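Local coordinates for protein glucose 1-dehydrogenase (Haloferax mediterranei, PDB 2B5W) that oxidises D-glucose and several other aldose sugars with NADP+ (preferred) or NAD+, using a catalytic zinc ion, at residues T188-K193 with T317-W322. The protein carries 1 engineered substitution. Residues are numbered along the deposited sequence; the frame is centred on the assembly and turned at random.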
loop_
_atom_site.group_PDB
_atom_site.type_symbol
_atom_site.label_atom_id
_atom_site.label_comp_id
_atom_site.label_asym_id
_atom_site.label_seq_id
_atom_site.Cartn_x
_atom_site.Cartn_y
_atom_site.Cartn_z
ATOM N N THR A 188 16.811 -11.588 1.785
ATOM C CA THR A 188 16.175 -10.499 1.106
ATOM C C THR A 188 17.185 -9.437 0.673
ATOM O O THR A 188 17.124 -8.931 -0.440
ATOM C CB THR A 188 15.076 -9.897 1.959
ATOM O OG1 THR A 188 14.070 -10.890 2.203
ATOM C CG2 THR A 188 14.409 -8.776 1.287
ATOM N N LEU A 189 18.136 -9.126 1.544
ATOM C CA LEU A 189 19.149 -8.138 1.206
ATOM C C LEU A 189 19.959 -8.562 -0.045
ATOM O O LEU A 189 20.211 -7.746 -0.924
ATOM C CB LEU A 189 20.037 -7.919 2.429
ATOM C CG LEU A 189 21.116 -6.848 2.322
ATOM C CD1 LEU A 189 20.528 -5.488 2.193
ATOM C CD2 LEU A 189 22.057 -6.973 3.539
ATOM N N ALA A 190 20.384 -9.831 -0.118
ATOM C CA ALA A 190 21.080 -10.346 -1.277
ATOM C C ALA A 190 20.188 -10.348 -2.503
ATOM O O ALA A 190 20.635 -10.026 -3.615
ATOM C CB ALA A 190 21.606 -11.751 -1.026
ATOM N N MET A 191 18.915 -10.686 -2.320
ATOM C CA MET A 191 17.980 -10.582 -3.431
ATOM C C MET A 191 17.844 -9.138 -3.971
ATOM O O MET A 191 17.785 -8.915 -5.159
ATOM C CB MET A 191 16.596 -11.118 -3.063
ATOM C CG MET A 191 16.609 -12.592 -2.699
ATOM S SD MET A 191 15.029 -13.183 -2.067
ATOM C CE MET A 191 13.947 -12.812 -3.480
ATOM N N LEU A 192 17.780 -8.162 -3.089
ATOM C CA LEU A 192 17.666 -6.774 -3.491
ATOM C C LEU A 192 18.923 -6.324 -4.230
ATOM O O LEU A 192 18.842 -5.552 -5.166
ATOM C CB LEU A 192 17.350 -5.849 -2.296
ATOM C CG LEU A 192 15.961 -6.079 -1.712
ATOM C CD1 LEU A 192 15.813 -5.408 -0.358
ATOM C CD2 LEU A 192 14.848 -5.577 -2.658
ATOM N N LYS A 193 20.080 -6.856 -3.856
ATOM C CA LYS A 193 21.296 -6.477 -4.539
ATOM C C LYS A 193 21.233 -6.834 -6.014
ATOM O O LYS A 193 21.813 -6.137 -6.861
ATOM C CB LYS A 193 22.482 -7.178 -3.875
ATOM C CG LYS A 193 23.827 -6.769 -4.420
ATOM C CD LYS A 193 24.925 -7.386 -3.597
ATOM C CE LYS A 193 26.319 -7.081 -4.146
ATOM N NZ LYS A 193 26.704 -5.723 -3.760
ATOM N N THR A 317 20.054 -18.538 -8.727
ATOM C CA THR A 317 21.192 -18.596 -9.629
ATOM C C THR A 317 22.067 -17.344 -9.643
ATOM O O THR A 317 23.262 -17.374 -9.948
ATOM C CB THR A 317 20.663 -18.922 -11.036
ATOM O OG1 THR A 317 19.976 -20.194 -11.004
ATOM C CG2 THR A 317 21.735 -19.098 -11.983
ATOM N N LYS A 318 21.446 -16.207 -9.260
ATOM C CA LYS A 318 22.133 -14.934 -9.209
ATOM C C LYS A 318 22.760 -14.589 -7.862
ATOM O O LYS A 318 23.511 -13.616 -7.739
ATOM C CB LYS A 318 21.150 -13.821 -9.548
ATOM C CG LYS A 318 20.576 -13.923 -10.911
ATOM C CD LYS A 318 19.667 -12.735 -11.271
ATOM C CE LYS A 318 18.903 -12.988 -12.569
ATOM N NZ LYS A 318 17.578 -12.236 -12.675
ATOM N N LEU A 319 22.427 -15.342 -6.844
ATOM C CA LEU A 319 22.981 -15.028 -5.519
ATOM C C LEU A 319 24.470 -15.416 -5.468
ATOM O O LEU A 319 24.874 -16.423 -6.036
ATOM C CB LEU A 319 22.179 -15.731 -4.422
ATOM C CG LEU A 319 20.703 -15.375 -4.339
ATOM C CD1 LEU A 319 20.003 -16.275 -3.344
ATOM C CD2 LEU A 319 20.472 -13.951 -4.107
ATOM N N PRO A 320 25.318 -14.637 -4.806
ATOM C CA PRO A 320 26.744 -15.011 -4.760
ATOM C C PRO A 320 27.009 -16.332 -4.038
ATOM O O PRO A 320 26.318 -16.636 -3.045
ATOM C CB PRO A 320 27.395 -13.847 -4.011
ATOM C CG PRO A 320 26.434 -12.798 -3.995
ATOM C CD PRO A 320 25.039 -13.392 -4.084
ATOM N N LYS A 321 28.011 -17.107 -4.505
ATOM C CA LYS A 321 28.280 -18.401 -3.872
ATOM C C LYS A 321 28.754 -18.197 -2.453
ATOM O O LYS A 321 28.360 -18.948 -1.570
ATOM C CB LYS A 321 29.348 -19.184 -4.627
ATOM C CG LYS A 321 28.726 -20.035 -5.696
ATOM C CD LYS A 321 28.116 -19.185 -6.786
ATOM C CE LYS A 321 27.586 -20.015 -7.939
ATOM N NZ LYS A 321 26.666 -19.258 -8.812
ATOM N N TRP A 322 29.561 -17.150 -2.196
ATOM C CA TRP A 322 30.041 -16.907 -0.829
ATOM C C TRP A 322 28.870 -16.651 0.092
ATOM O O TRP A 322 28.944 -16.983 1.250
ATOM C CB TRP A 322 31.046 -15.717 -0.708
ATOM C CG TRP A 322 30.396 -14.372 -0.840
ATOM C CD1 TRP A 322 30.270 -13.637 -1.986
ATOM C CD2 TRP A 322 29.712 -13.617 0.192
ATOM N NE1 TRP A 322 29.577 -12.483 -1.727
ATOM C CE2 TRP A 322 29.221 -12.435 -0.403
ATOM C CE3 TRP A 322 29.471 -13.825 1.541
ATOM C CZ2 TRP A 322 28.484 -11.490 0.298
ATOM C CZ3 TRP A 322 28.756 -12.873 2.255
ATOM C CH2 TRP A 322 28.271 -11.720 1.634
#
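L319 reaches helix 183-194 with one methyl, CD2, which settles against the backbone between A190 and M191. It lies 4.0 Å from both CB and C of A190 and 4.0 Å from M191 N, so it rests on the step from one residue to the next. The leucine's torsions decide which branch does this: CG is anti to the carbonyl carbon (chi1 -60°), and CD1 continues the chain anti to CA (chi2 172°), leaving CD2 as the branch that meets the helix. A190 points its CB at the incoming segment, and the close approach is consistent with its small size. M191 sets out from its CA in the other direction, yet its CG stands 4.3 Å from L319 CD2; the same side chain also packs on I152, T155 and E156 of helix 149-164. L319 belongs to the short link between helices 306-318 and 321-327, just before P320, the N-cap residue of the latter. Helix 183-194 starts at the glycine-rich nucleotide-binding turn of the Rossmann fold, and its L184 binds NADP+. The side-chain contacts are apolar; without a hydrogen bond between the segments, this small buried contact depends on van der Waals packing and the methyl's fit over the peptide linkage.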